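Local coordinates for putative uncharacterized protein (Thermotoga maritima, PDB 3CNO) that binds guanine nucleotides and is probably a GTPase required for a late step of 50S ribosomal subunit assembly, at residues I51-V56 with K76-T81; A193-I198 with G241-E246; L99-I104 with G145-D150. All blocks are in the same frame, centred on the assembly; numbering follows the deposited sequence.

Contact 1: I51-V56 with K76-T81; sequences ILLNKV and KRVITT. With GDP (guanosine-5'-diphosphate), chain B.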
loop_
_atom_site.group_PDB
_atom_site.type_symbol
_atom_site.label_atom_id
_atom_site.label_comp_id
_atom_site.label_asym_id
_atom_site.label_seq_id
_atom_site.Cartn_x
_atom_site.Cartn_y
_atom_site.Cartn_z
ATOM N N ILE A 51 -10.717 -6.295 4.808
ATOM C CA ILE A 51 -9.941 -5.494 3.893
ATOM C C ILE A 51 -9.666 -4.163 4.561
ATOM O O ILE A 51 -10.589 -3.382 4.855
ATOM C CB ILE A 51 -10.651 -5.271 2.547
ATOM C CG1 ILE A 51 -10.804 -6.607 1.797
ATOM C CG2 ILE A 51 -9.899 -4.196 1.713
ATOM C CD1 ILE A 51 -11.671 -6.509 0.537
ATOM N N LEU A 52 -8.384 -3.918 4.789
ATOM C CA LEU A 52 -7.928 -2.702 5.416
ATOM C C LEU A 52 -7.315 -1.788 4.355
ATOM O O LEU A 52 -6.261 -2.090 3.799
ATOM C CB LEU A 52 -6.930 -3.054 6.529
ATOM C CG LEU A 52 -6.424 -2.016 7.528
ATOM C CD1 LEU A 52 -5.950 -2.685 8.797
ATOM C CD2 LEU A 52 -5.300 -1.184 6.914
ATOM N N LEU A 53 -7.993 -0.683 4.060
ATOM C CA LEU A 53 -7.448 0.340 3.169
ATOM C C LEU A 53 -6.649 1.336 4.023
ATOM O O LEU A 53 -7.232 2.137 4.746
ATOM C CB LEU A 53 -8.564 1.042 2.364
ATOM C CG LEU A 53 -9.522 0.185 1.499
ATOM C CD1 LEU A 53 -10.572 1.041 0.765
ATOM C CD2 LEU A 53 -8.781 -0.740 0.505
ATOM N N ASN A 54 -5.318 1.248 3.945
ATOM C CA ASN A 54 -4.384 2.032 4.772
ATOM C C ASN A 54 -3.862 3.272 4.069
ATOM O O ASN A 54 -3.983 3.397 2.852
ATOM C CB ASN A 54 -3.180 1.170 5.168
ATOM C CG ASN A 54 -2.520 1.644 6.454
ATOM O OD1 ASN A 54 -3.140 2.305 7.281
ATOM N ND2 ASN A 54 -1.249 1.306 6.626
ATOM N N LYS A 55 -3.264 4.175 4.844
ATOM C CA LYS A 55 -2.645 5.399 4.337
ATOM C C LYS A 55 -3.671 6.347 3.732
ATOM O O LYS A 55 -3.400 7.026 2.738
ATOM C CB LYS A 55 -1.507 5.096 3.340
ATOM C CG LYS A 55 -0.500 4.087 3.842
ATOM C CD LYS A 55 0.739 4.022 2.968
ATOM C CE LYS A 55 1.771 3.077 3.576
ATOM N NZ LYS A 55 2.960 3.003 2.711
ATOM N N VAL A 56 -4.855 6.394 4.339
ATOM C CA VAL A 56 -5.922 7.280 3.853
ATOM C C VAL A 56 -5.527 8.752 3.945
ATOM O O VAL A 56 -6.075 9.578 3.225
ATOM C CB VAL A 56 -7.316 7.020 4.523
ATOM C CG1 VAL A 56 -7.903 5.720 4.038
ATOM C CG2 VAL A 56 -7.240 7.051 6.029
ATOM N N LYS A 76 -18.483 -7.208 1.116
ATOM C CA LYS A 76 -17.207 -7.468 1.766
ATOM C C LYS A 76 -17.049 -6.608 3.007
ATOM O O LYS A 76 -17.746 -5.607 3.175
ATOM C CB LYS A 76 -16.046 -7.273 0.785
ATOM C CG LYS A 76 -16.146 -8.175 -0.437
ATOM C CD LYS A 76 -14.846 -8.243 -1.211
ATOM C CE LYS A 76 -14.867 -9.418 -2.184
ATOM N NZ LYS A 76 -13.491 -9.901 -2.503
ATOM N N ARG A 77 -16.175 -7.045 3.903
ATOM C CA ARG A 77 -15.899 -6.327 5.134
ATOM C C ARG A 77 -14.663 -5.486 4.871
ATOM O O ARG A 77 -13.619 -6.006 4.482
ATOM C CB ARG A 77 -15.668 -7.321 6.267
ATOM C CG ARG A 77 -15.666 -6.749 7.659
ATOM C CD ARG A 77 -15.663 -7.893 8.642
ATOM N NE ARG A 77 -15.042 -7.519 9.910
ATOM C CZ ARG A 77 -14.707 -8.390 10.858
ATOM N NH1 ARG A 77 -14.931 -9.677 10.670
ATOM N NH2 ARG A 77 -14.137 -7.979 11.986
ATOM N N VAL A 78 -14.804 -4.179 5.054
ATOM C CA VAL A 78 -13.784 -3.223 4.658
ATOM C C VAL A 78 -13.669 -2.117 5.706
ATOM O O VAL A 78 -14.671 -1.669 6.257
ATOM C CB VAL A 78 -14.057 -2.642 3.213
ATOM C CG1 VAL A 78 -15.364 -1.819 3.153
ATOM C CG2 VAL A 78 -12.846 -1.840 2.679
ATOM N N ILE A 79 -12.437 -1.719 6.007
ATOM C CA ILE A 79 -12.173 -0.590 6.899
ATOM C C ILE A 79 -11.126 0.321 6.258
ATOM O O ILE A 79 -10.480 -0.063 5.280
ATOM C CB ILE A 79 -11.743 -1.029 8.341
ATOM C CG1 ILE A 79 -10.316 -1.600 8.362
ATOM C CG2 ILE A 79 -12.769 -2.014 8.955
ATOM C CD1 ILE A 79 -9.630 -1.458 9.712
ATOM N N THR A 80 -11.004 1.536 6.788
ATOM C CA THR A 80 -9.984 2.486 6.369
ATOM C C THR A 80 -9.291 3.014 7.613
ATOM O O THR A 80 -9.902 3.133 8.674
ATOM C CB THR A 80 -10.548 3.704 5.551
ATOM O OG1 THR A 80 -11.358 4.541 6.388
ATOM C CG2 THR A 80 -11.358 3.254 4.356
ATOM N N THR A 81 -8.006 3.326 7.477
ATOM C CA THR A 81 -7.227 3.788 8.604
ATOM C C THR A 81 -5.912 4.398 8.137
ATOM O O THR A 81 -5.617 4.409 6.952
ATOM C CB THR A 81 -6.994 2.643 9.637
ATOM O OG1 THR A 81 -6.465 3.201 10.841
ATOM C CG2 THR A 81 -6.056 1.577 9.092
HETATM P PB GDP B . 5.461 -2.854 5.845
HETATM O O1B GDP B . 5.600 -3.479 7.208
HETATM O O2B GDP B . 4.134 -3.322 5.276
HETATM O O3B GDP B . 6.513 -3.318 4.863
HETATM O O3A GDP B . 5.461 -1.254 5.930
HETATM P PA GDP B . 5.868 -0.284 7.138
HETATM O O1A GDP B . 4.975 -0.379 8.351
HETATM O O2A GDP B . 7.330 -0.428 7.478
HETATM O "O5'" GDP B . 5.605 1.135 6.453
HETATM C "C5'" GDP B . 6.221 1.432 5.203
HETATM C "C4'" GDP B . 6.303 2.940 5.042
HETATM O "O4'" GDP B . 4.997 3.507 5.026
HETATM C "C3'" GDP B . 7.044 3.596 6.188
HETATM O "O3'" GDP B . 7.820 4.669 5.637
HETATM C "C2'" GDP B . 5.954 4.156 7.069
HETATM O "O2'" GDP B . 6.466 5.267 7.811
HETATM C "C1'" GDP B . 4.864 4.489 6.053
HETATM N N9 GDP B . 3.463 4.350 6.519
HETATM C C8 GDP B . 2.893 3.291 7.122
HETATM N N7 GDP B . 1.579 3.520 7.370
HETATM C C5 GDP B . 1.289 4.751 6.910
HETATM C C6 GDP B . 0.095 5.627 6.851
HETATM O O6 GDP B . -1.003 5.252 7.312
HETATM N N1 GDP B . 0.228 6.836 6.280
HETATM C C2 GDP B . 1.402 7.279 5.783
HETATM N N2 GDP B . 1.450 8.508 5.226
HETATM N N3 GDP B . 2.532 6.535 5.811
HETATM C C4 GDP B . 2.533 5.293 6.348
#

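Contact 2: A193-I198 with G241-E246; sequences ARSIGI and GRVSFE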
loop_
_atom_site.group_PDB
_atom_site.type_symbol
_atom_site.label_atom_id
_atom_site.label_comp_id
_atom_site.label_asym_id
_atom_site.label_seq_id
_atom_site.Cartn_x
_atom_site.Cartn_y
_atom_site.Cartn_z
ATOM N N ALA A 193 0.090 11.341 -13.662
ATOM C CA ALA A 193 -0.393 12.481 -14.427
ATOM C C ALA A 193 -1.906 12.464 -14.621
ATOM O O ALA A 193 -2.541 13.503 -14.497
ATOM C CB ALA A 193 0.327 12.572 -15.780
ATOM N N ARG A 194 -2.481 11.298 -14.931
ATOM C CA ARG A 194 -3.940 11.201 -15.109
ATOM C C ARG A 194 -4.678 11.454 -13.805
ATOM O O ARG A 194 -5.700 12.147 -13.786
ATOM C CB ARG A 194 -4.380 9.854 -15.687
ATOM C CG ARG A 194 -5.843 9.863 -16.127
ATOM C CD ARG A 194 -6.500 8.489 -16.072
ATOM N NE ARG A 194 -7.952 8.593 -16.237
ATOM C CZ ARG A 194 -8.821 7.603 -16.028
ATOM N NH1 ARG A 194 -10.122 7.819 -16.207
ATOM N NH2 ARG A 194 -8.405 6.403 -15.633
ATOM N N SER A 195 -4.149 10.900 -12.719
ATOM C CA SER A 195 -4.759 11.059 -11.407
ATOM C C SER A 195 -4.770 12.514 -10.947
ATOM O O SER A 195 -5.742 12.975 -10.353
ATOM C CB SER A 195 -4.032 10.198 -10.373
ATOM O OG SER A 195 -3.795 8.893 -10.880
ATOM N N ILE A 196 -3.688 13.233 -11.220
ATOM C CA ILE A 196 -3.528 14.584 -10.694
ATOM C C ILE A 196 -3.968 15.672 -11.703
ATOM O O ILE A 196 -4.246 16.812 -11.316
ATOM C CB ILE A 196 -2.083 14.788 -10.144
ATOM C CG1 ILE A 196 -2.089 15.683 -8.901
ATOM C CG2 ILE A 196 -1.161 15.288 -11.218
ATOM C CD1 ILE A 196 -0.721 15.871 -8.250
ATOM N N GLY A 197 -4.048 15.309 -12.984
ATOM C CA GLY A 197 -4.538 16.218 -14.027
ATOM C C GLY A 197 -3.475 16.812 -14.947
ATOM O O GLY A 197 -3.749 17.763 -15.692
ATOM N N ILE A 198 -2.262 16.259 -14.901
ATOM C CA ILE A 198 -1.156 16.775 -15.709
ATOM C C ILE A 198 -1.250 16.337 -17.172
ATOM O O ILE A 198 -1.445 15.158 -17.473
ATOM C CB ILE A 198 0.209 16.409 -15.103
ATOM C CG1 ILE A 198 0.355 17.080 -13.739
ATOM C CG2 ILE A 198 1.347 16.816 -16.034
ATOM C CD1 ILE A 198 1.602 16.703 -12.979
ATOM N N GLY A 241 1.531 15.125 -2.883
ATOM C CA GLY A 241 0.102 15.428 -2.739
ATOM C C GLY A 241 -0.761 14.207 -2.479
ATOM O O GLY A 241 -0.312 13.067 -2.632
ATOM N N ARG A 242 -2.002 14.461 -2.078
ATOM C CA ARG A 242 -3.010 13.424 -1.908
ATOM C C ARG A 242 -3.482 12.920 -3.261
ATOM O O ARG A 242 -4.309 13.553 -3.912
ATOM C CB ARG A 242 -4.212 13.985 -1.169
ATOM C CG ARG A 242 -4.153 13.941 0.319
ATOM C CD ARG A 242 -5.490 14.405 0.805
ATOM N NE ARG A 242 -5.671 14.296 2.247
ATOM C CZ ARG A 242 -6.231 13.253 2.845
ATOM N NH1 ARG A 242 -6.635 12.210 2.131
ATOM N NH2 ARG A 242 -6.376 13.249 4.164
ATOM N N VAL A 243 -2.978 11.764 -3.668
ATOM C CA VAL A 243 -3.205 11.255 -5.013
ATOM C C VAL A 243 -3.483 9.761 -4.933
ATOM O O VAL A 243 -2.782 9.034 -4.227
ATOM C CB VAL A 243 -1.944 11.513 -5.898
ATOM C CG1 VAL A 243 -2.148 11.040 -7.328
ATOM C CG2 VAL A 243 -1.584 12.980 -5.887
ATOM N N SER A 244 -4.507 9.306 -5.647
ATOM C CA SER A 244 -4.783 7.878 -5.771
ATOM C C SER A 244 -4.507 7.425 -7.212
ATOM O O SER A 244 -4.569 8.234 -8.135
ATOM C CB SER A 244 -6.209 7.569 -5.333
ATOM O OG SER A 244 -6.367 7.834 -3.949
ATOM N N PHE A 245 -4.179 6.148 -7.393
ATOM C CA PHE A 245 -3.658 5.649 -8.675
ATOM C C PHE A 245 -4.606 4.682 -9.360
ATOM O O PHE A 245 -4.468 4.397 -10.555
ATOM C CB PHE A 245 -2.278 5.008 -8.482
ATOM C CG PHE A 245 -1.350 5.837 -7.647
ATOM C CD1 PHE A 245 -1.055 7.158 -8.007
ATOM C CD2 PHE A 245 -0.799 5.316 -6.481
ATOM C CE1 PHE A 245 -0.216 7.931 -7.227
ATOM C CE2 PHE A 245 0.047 6.075 -5.698
ATOM C CZ PHE A 245 0.337 7.385 -6.064
ATOM N N GLU A 246 -5.561 4.173 -8.586
ATOM C CA GLU A 246 -6.639 3.356 -9.129
ATOM C C GLU A 246 -7.990 3.885 -8.671
ATOM O O GLU A 246 -8.126 4.425 -7.566
ATOM C CB GLU A 246 -6.459 1.878 -8.768
ATOM C CG GLU A 246 -5.086 1.346 -9.143
ATOM C CD GLU A 246 -4.870 -0.091 -8.754
ATOM O OE1 GLU A 246 -4.416 -0.867 -9.618
ATOM O OE2 GLU A 246 -5.150 -0.458 -7.597
#

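Contact 3: L99-I104 with G145-D150; sequences LARVLI and GVKILD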
loop_
_atom_site.group_PDB
_atom_site.type_symbol
_atom_site.label_atom_id
_atom_site.label_comp_id
_atom_site.label_asym_id
_atom_site.label_seq_id
_atom_site.Cartn_x
_atom_site.Cartn_y
_atom_site.Cartn_z
ATOM N N LEU A 99 -12.520 -15.046 19.777
ATOM C CA LEU A 99 -11.798 -16.253 19.382
ATOM C C LEU A 99 -11.030 -16.103 18.064
ATOM O O LEU A 99 -10.518 -17.087 17.517
ATOM C CB LEU A 99 -12.732 -17.474 19.357
ATOM C CG LEU A 99 -13.394 -17.908 20.677
ATOM C CD1 LEU A 99 -14.304 -19.099 20.414
ATOM C CD2 LEU A 99 -12.390 -18.203 21.828
ATOM N N ALA A 100 -10.934 -14.869 17.566
ATOM C CA ALA A 100 -10.097 -14.583 16.400
ATOM C C ALA A 100 -8.621 -14.855 16.697
ATOM O O ALA A 100 -8.119 -14.558 17.794
ATOM C CB ALA A 100 -10.301 -13.158 15.914
ATOM N N ARG A 101 -7.958 -15.479 15.725
ATOM C CA ARG A 101 -6.504 -15.534 15.660
ATOM C C ARG A 101 -6.123 -14.942 14.317
ATOM O O ARG A 101 -6.656 -15.338 13.282
ATOM C CB ARG A 101 -5.987 -16.959 15.848
ATOM C CG ARG A 101 -5.999 -17.373 17.311
ATOM C CD ARG A 101 -5.988 -18.884 17.481
ATOM N NE ARG A 101 -4.652 -19.414 17.755
ATOM C CZ ARG A 101 -4.110 -19.532 18.965
ATOM N NH1 ARG A 101 -4.769 -19.145 20.048
ATOM N NH2 ARG A 101 -2.892 -20.042 19.091
ATOM N N VAL A 102 -5.228 -13.960 14.350
ATOM C CA VAL A 102 -5.090 -13.007 13.245
ATOM C C VAL A 102 -3.738 -13.027 12.532
ATOM O O VAL A 102 -2.670 -12.973 13.167
ATOM C CB VAL A 102 -5.415 -11.548 13.696
ATOM C CG1 VAL A 102 -5.511 -10.634 12.501
ATOM C CG2 VAL A 102 -6.711 -11.485 14.510
ATOM N N LEU A 103 -3.812 -13.090 11.200
ATOM C CA LEU A 103 -2.675 -12.793 10.342
ATOM C C LEU A 103 -2.847 -11.433 9.677
ATOM O O LEU A 103 -3.893 -11.143 9.077
ATOM C CB LEU A 103 -2.499 -13.887 9.285
ATOM C CG LEU A 103 -1.486 -13.660 8.154
ATOM C CD1 LEU A 103 -0.028 -13.649 8.640
ATOM C CD2 LEU A 103 -1.692 -14.705 7.078
ATOM N N ILE A 104 -1.818 -10.598 9.803
ATOM C CA ILE A 104 -1.721 -9.349 9.057
ATOM C C ILE A 104 -0.952 -9.639 7.772
ATOM O O ILE A 104 0.209 -10.049 7.819
ATOM C CB ILE A 104 -0.975 -8.258 9.874
ATOM C CG1 ILE A 104 -1.533 -8.148 11.304
ATOM C CG2 ILE A 104 -0.989 -6.917 9.144
ATOM C CD1 ILE A 104 -3.003 -7.747 11.427
ATOM N N GLY A 145 -7.738 -11.149 24.924
ATOM C CA GLY A 145 -7.153 -12.450 24.635
ATOM C C GLY A 145 -7.037 -12.880 23.185
ATOM O O GLY A 145 -6.380 -13.897 22.905
ATOM N N VAL A 146 -7.658 -12.137 22.260
ATOM C CA VAL A 146 -7.513 -12.453 20.831
ATOM C C VAL A 146 -6.025 -12.447 20.496
ATOM O O VAL A 146 -5.261 -11.646 21.042
ATOM C CB VAL A 146 -8.362 -11.561 19.833
ATOM C CG1 VAL A 146 -9.619 -10.970 20.482
ATOM C CG2 VAL A 146 -7.530 -10.486 19.171
ATOM N N LYS A 147 -5.620 -13.378 19.638
ATOM C CA LYS A 147 -4.204 -13.607 19.364
ATOM C C LYS A 147 -3.829 -13.103 17.983
ATOM O O LYS A 147 -4.509 -13.407 17.009
ATOM C CB LYS A 147 -3.876 -15.098 19.475
ATOM C CG LYS A 147 -3.560 -15.558 20.869
ATOM C CD LYS A 147 -2.065 -15.785 21.064
ATOM C CE LYS A 147 -1.671 -17.244 20.764
ATOM N NZ LYS A 147 -0.403 -17.639 21.462
ATOM N N ILE A 148 -2.751 -12.329 17.915
ATOM C CA ILE A 148 -2.260 -11.795 16.644
ATOM C C ILE A 148 -0.812 -12.229 16.411
ATOM O O ILE A 148 0.033 -12.102 17.296
ATOM C CB ILE A 148 -2.395 -10.244 16.558
ATOM C CG1 ILE A 148 -3.813 -9.796 16.956
ATOM C CG2 ILE A 148 -2.054 -9.761 15.156
ATOM C CD1 ILE A 148 -4.050 -8.271 16.958
ATOM N N LEU A 149 -0.548 -12.764 15.222
ATOM C CA LEU A 149 0.811 -13.112 14.806
ATOM C C LEU A 149 1.701 -11.873 14.741
ATOM O O LEU A 149 1.373 -10.890 14.065
ATOM C CB LEU A 149 0.799 -13.831 13.454
ATOM C CG LEU A 149 0.541 -15.335 13.446
ATOM C CD1 LEU A 149 0.399 -15.822 12.009
ATOM C CD2 LEU A 149 1.665 -16.086 14.171
ATOM N N ASP A 150 2.826 -11.953 15.447
ATOM C CA ASP A 150 3.767 -10.853 15.653
ATOM C C ASP A 150 4.426 -10.311 14.371
ATOM O O ASP A 150 4.811 -9.137 14.299
ATOM C CB ASP A 150 4.858 -11.327 16.627
ATOM C CG ASP A 150 5.651 -10.184 17.225
ATOM O OD1 ASP A 150 5.041 -9.141 17.556
ATOM O OD2 ASP A 150 6.888 -10.333 17.379
HETATM O O HOH W 1 0.622 -10.903 11.453
#

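Contact 1: I51-V56 with K76-T81
Backbone bonds join Ile51 and Leu53 to Arg77, Ile79 and Thr81. Ile51 N donates to Arg77 O, Ile79 N to Ile51 O, and Leu53 N to Ile79 O. The fourth bond, from Thr81 N to Leu53 O, is 3.1 Å long. Beyond it, the link from Val56 N to Thr81 O is weak. This is parallel pairing, with strand axes 4.6 Å apart and inclined by 21°. The strands belong to a beta-alpha-beta unit whose helix, 61-72, covers one side. Strand 78-80 forms one edge of the central sheet.

Apolar side chains divide between the two faces. Toward helix 61-72, Ile51 CG2 meets Val78 CG2 at 3.9 Å, and Leu53 CG reaches the same Val78 methyl. Toward helix 87-94, Leu52 CG packs against Ile79 CD1. Leu52 CG lies anti to the backbone N (chi1 -170°), and its CD2 branch then touches Thr81 CG2 at 3.6 Å. Beyond the strand, the Val56 and Thr80 side chains cross at about a right angle, Val56 CG1 touching Thr80 CB at 3.7 Å.

Segment 51-56 carries most of a GTP-binding motif. Asn54, Lys55, Val56 and Asp57 form the NKxD motif and bind GTP; GDP is bound here. The extended chain of Lys55 runs over one face of the guanine, with its CG 3.4 Å from GDP C6. Its NZ hydrogen-bonds GDP O4' at 3.1 Å and also Asn109 O. Asn54 ND2 is bonded to Thr110 O, which links this motif to the loop that follows strand 101-106. Away from the nucleotide, Thr81 OG1 bonds Glu85 OE2.

Contact 2: A193-I198 with G241-E246
Ser195, in the last turn of helix 182-196, lies nearest Phe245 of the irregular segment 241-246 in the backbone, their CA atoms 6.2 Å apart. The helix ends at Ile196; Gly197 follows with positive phi (105°). Ala193 O accepts from both Gly197 N and Ile198 N at this end.

Val243 spreads its two methyls over neighbouring helix residues. CG1 touches Ser195 CB at 3.7 Å. CG2 meets Ile196 CD1 at 3.8 Å, and the two side chains cross at about a right angle. CG1 is anti to the backbone N (chi1 -178°), leaving CG2 beside that N and turned to the isoleucine.

The helix belongs to the C-terminal helical part of the protein. Segment 241-246 follows helix 224-236 and runs back to the GTPase part, where Ser244 OG bonds Asp60 N and Glu246 OE2 bonds Phe35 N. The end of helix 182-196 therefore packs on the segment that returns to the GTPase part.

Ser195 OG comes within 2.9 Å of Ser244 O, but its hydrogen bond is to Ile191 O, one turn back in its own helix. The same OG sits at the edge of the Phe245 ring, close to the ring plane and 4.3 Å from Phe245 CD1.

Contact 3: L99-I104 with G145-D150
Arg101 and Lys147 lie side by side and point the same way from paired positions of two parallel strands. The arginine chain bends at chi3 (98°), which lays its guanidinium along the lysine chain. One face of this group has Lys147 CB above it, displaced toward the rim. The closest approach of the two side chains is Arg101 NH2 to Lys147 CE, 3.5 Å. The lysine chain bends at chi2 and chi3, and its NZ stays 4.2 Å from Arg101 NH2. The two like charges probably repel, but each residue also makes a cation-pi contact with Trp139 of the neighbouring strand 139-141.

Val102 and Ile148 make the matching pair on the other face of the sheet. They too run side by side in the same direction, with Val102 CB 4.0 Å from Ile148 CG1. Farther along that face, the end of Ile104 approaches Ile148 CG2. Helix 112-120 covers this side through Ile116 and Leu119.

Strand 101-106 leads into the P-loop, and strand 147-154 carries Gly153, a GTP-binding residue. Asp150 to Gly153 read as the DxxG motif of GTPases. These are neighbouring central strands of the P-loop GTPase sheet, and both lead toward the nucleotide site.

Leu103 and Leu149 lean across each other at a slant, their CD1 atoms 4.0 Å apart. Backbone bonds set the spacing. Val102 N donates to Lys147 O at 2.8 Å, and Leu149 N to Val102 O. The bond from Lys147 N to Ala100 O is weak. The axes of the short strands are inclined by 26°, and a water bridges the next step. It accepts from Ile104 N at 3.0 Å and donates to Leu149 O at 2.7 Å.

In the fold
From the N terminus, contact 1 comes first and closes the loop that holds helix 61-72. Contact 3 follows; its loop holds the P-loop, helix 112-120 and strand 139-141. Contact 2 comes last and closes a loop through the helical C-terminal part. The three loops lie in series, so none nests in or crosses another. Contacts 1 and 3 join strands of one sheet, with strand 24-30 between them, and their centres are about 18 Å apart. Contact 2 lies about 36 Å from contact 3, between centres, across the middle of the chain. It touches contact 1 where Arg242 NH1 makes a weak bond to Val56 O.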